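Local coordinates for ornithine carbamoyltransferase, mitochondrial (Coccidioides immitis, PDB 3SDS), which catalyses the transfer of the carbamoyl group from carbamoyl phosphate to L-ornithine, giving L-citrulline and phosphate in arginine biosynthesis, at residues L40-S45 against S182-E187. Sequence-based numbering, arbitrary orientation.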
loop_
_atom_site.group_PDB
_atom_site.type_symbol
_atom_site.label_atom_id
_atom_site.label_comp_id
_atom_site.label_asym_id
_atom_site.label_seq_id
_atom_site.Cartn_x
_atom_site.Cartn_y
_atom_site.Cartn_z
ATOM N N LEU A 40 -0.342 -29.298 -5.579
ATOM C CA LEU A 40 -0.496 -27.965 -4.978
ATOM C C LEU A 40 -0.792 -28.086 -3.474
ATOM O O LEU A 40 -0.257 -27.326 -2.648
ATOM C CB LEU A 40 -1.589 -27.150 -5.692
ATOM C CG LEU A 40 -1.346 -26.668 -7.135
ATOM C CD1 LEU A 40 -2.520 -25.847 -7.640
ATOM C CD2 LEU A 40 -0.075 -25.844 -7.242
ATOM N N VAL A 41 -1.617 -29.069 -3.127
ATOM C CA VAL A 41 -1.973 -29.280 -1.745
ATOM C C VAL A 41 -0.781 -29.834 -0.944
ATOM O O VAL A 41 -0.469 -29.309 0.133
ATOM C CB VAL A 41 -3.292 -30.125 -1.606
ATOM C CG1 VAL A 41 -3.574 -30.493 -0.157
ATOM C CG2 VAL A 41 -4.476 -29.335 -2.153
ATOM N N ARG A 42 -0.093 -30.855 -1.455
ATOM C CA ARG A 42 1.104 -31.337 -0.740
ATOM C C ARG A 42 2.149 -30.226 -0.542
ATOM O O ARG A 42 2.681 -30.070 0.557
ATOM C CB ARG A 42 1.720 -32.571 -1.393
ATOM C CG ARG A 42 0.899 -33.842 -1.156
ATOM C CD ARG A 42 1.491 -35.073 -1.839
ATOM N NE ARG A 42 1.457 -34.956 -3.298
ATOM C CZ ARG A 42 0.700 -35.696 -4.098
ATOM N NH1 ARG A 42 -0.099 -36.629 -3.596
ATOM N NH2 ARG A 42 0.745 -35.503 -5.412
ATOM N N ASN A 43 2.402 -29.435 -1.586
ATOM C CA ASN A 43 3.356 -28.331 -1.486
ATOM C C ASN A 43 3.007 -27.321 -0.367
ATOM O O ASN A 43 3.893 -26.928 0.418
ATOM C CB ASN A 43 3.574 -27.627 -2.849
ATOM C CG ASN A 43 4.232 -28.542 -3.910
ATOM O OD1 ASN A 43 4.613 -29.696 -3.635
ATOM N ND2 ASN A 43 4.346 -28.032 -5.133
ATOM N N ALA A 44 1.730 -26.924 -0.285
ATOM C CA ALA A 44 1.267 -26.013 0.765
ATOM C C ALA A 44 1.483 -26.635 2.149
ATOM O O ALA A 44 2.013 -25.985 3.061
ATOM C CB ALA A 44 -0.197 -25.613 0.554
ATOM N N SER A 45 1.111 -27.902 2.295
ATOM C CA SER A 45 1.342 -28.602 3.545
ATOM C C SER A 45 2.833 -28.592 3.970
ATOM O O SER A 45 3.164 -28.325 5.151
ATOM C CB SER A 45 0.861 -30.030 3.426
ATOM O OG SER A 45 1.084 -30.680 4.647
ATOM N N SER A 182 -1.662 -39.145 -7.713
ATOM C CA SER A 182 -2.878 -38.540 -8.255
ATOM C C SER A 182 -3.985 -38.475 -7.221
ATOM O O SER A 182 -5.155 -38.227 -7.565
ATOM C CB SER A 182 -3.374 -39.291 -9.497
ATOM O OG SER A 182 -3.778 -40.611 -9.179
ATOM N N SER A 183 -3.608 -38.674 -5.960
ATOM C CA SER A 183 -4.570 -38.733 -4.867
ATOM C C SER A 183 -4.001 -38.239 -3.534
ATOM O O SER A 183 -2.808 -38.416 -3.243
ATOM C CB SER A 183 -5.091 -40.167 -4.722
ATOM O OG SER A 183 -5.784 -40.347 -3.501
ATOM N N LEU A 184 -4.870 -37.633 -2.731
ATOM C CA LEU A 184 -4.532 -37.253 -1.362
ATOM C C LEU A 184 -4.944 -38.315 -0.333
ATOM O O LEU A 184 -4.978 -38.042 0.872
ATOM C CB LEU A 184 -5.190 -35.920 -1.006
ATOM C CG LEU A 184 -4.705 -34.695 -1.768
ATOM C CD1 LEU A 184 -5.608 -33.517 -1.480
ATOM C CD2 LEU A 184 -3.261 -34.373 -1.438
ATOM N N GLY A 185 -5.264 -39.518 -0.807
ATOM C CA GLY A 185 -5.687 -40.625 0.064
ATOM C C GLY A 185 -7.009 -40.421 0.786
ATOM O O GLY A 185 -7.202 -40.967 1.862
ATOM N N LEU A 186 -7.924 -39.656 0.185
ATOM C CA LEU A 186 -9.201 -39.298 0.819
ATOM C C LEU A 186 -10.429 -40.041 0.279
ATOM O O LEU A 186 -11.563 -39.678 0.596
ATOM C CB LEU A 186 -9.442 -37.788 0.694
ATOM C CG LEU A 186 -8.499 -36.852 1.463
ATOM C CD1 LEU A 186 -8.684 -35.393 1.039
ATOM C CD2 LEU A 186 -8.643 -37.032 2.993
ATOM N N GLU A 187 -10.212 -41.073 -0.526
ATOM C CA GLU A 187 -11.307 -41.782 -1.163
ATOM C C GLU A 187 -12.354 -42.295 -0.175
ATOM O O GLU A 187 -12.032 -42.917 0.837
ATOM C CB GLU A 187 -10.790 -42.920 -2.045
ATOM C CG GLU A 187 -10.055 -42.432 -3.300
ATOM C CD GLU A 187 -8.528 -42.301 -3.113
ATOM O OE1 GLU A 187 -7.822 -42.034 -4.116
ATOM O OE2 GLU A 187 -8.027 -42.469 -1.970
#
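L184 lays the branched end of its side chain over V41, the two side chains crossing at about a right angle, with L184 CD1 3.9 Å from V41 CG1. V41 CG1 lies anti to its own backbone N (chi1 173°), and in this position it faces both methyls of the leucine, L184 CD2 being 4.1 Å from it. The second methyl of the leucine also comes alongside the aliphatic start of R42, where L184 CD2 is 4.2 Å from R42 CG. One leucine thus spans two successive residues of helix 34-51, and it touches A38, one turn earlier, as well.

The polar end of R42 runs past this apolar patch to the loop backbone. A bend at chi3 (-66°) turns the guanidinium toward the chain just ahead of L184: the carbonyl O of S183 stands at the edge of the group, near its plane, 3.3 Å from R42 NH1. R42 NH2 is hydrogen-bonded to the carbonyl O of P181, which ties the guanidinium to the loop backbone while R42 CG packs on the leucine.

Within the loop, S183 OG accepts a bond of 2.9 Å from G185 N, closing an ST turn around L184, whose terminal methyls reach the helix. The same S183 OG donates to E187 OE1 over 2.7 Å, meeting the carboxylate on its syn side, 35° out of plane. Both bonds lie within the loop and hold S183, G185 and E187 together.

L184 also touches M211 and L186 touches V213, both just before strand 214-218 of the second sheet, while L186 packs on F163 and I166 of helix 156-169. As an example of how a linker is seated between domains, the contact docks the loop leading from helix 156-169 to strand 190-194 against an N-terminal helix, at the junction of the carbamoyl phosphate and ornithine domains of the two-domain transcarbamoylase fold.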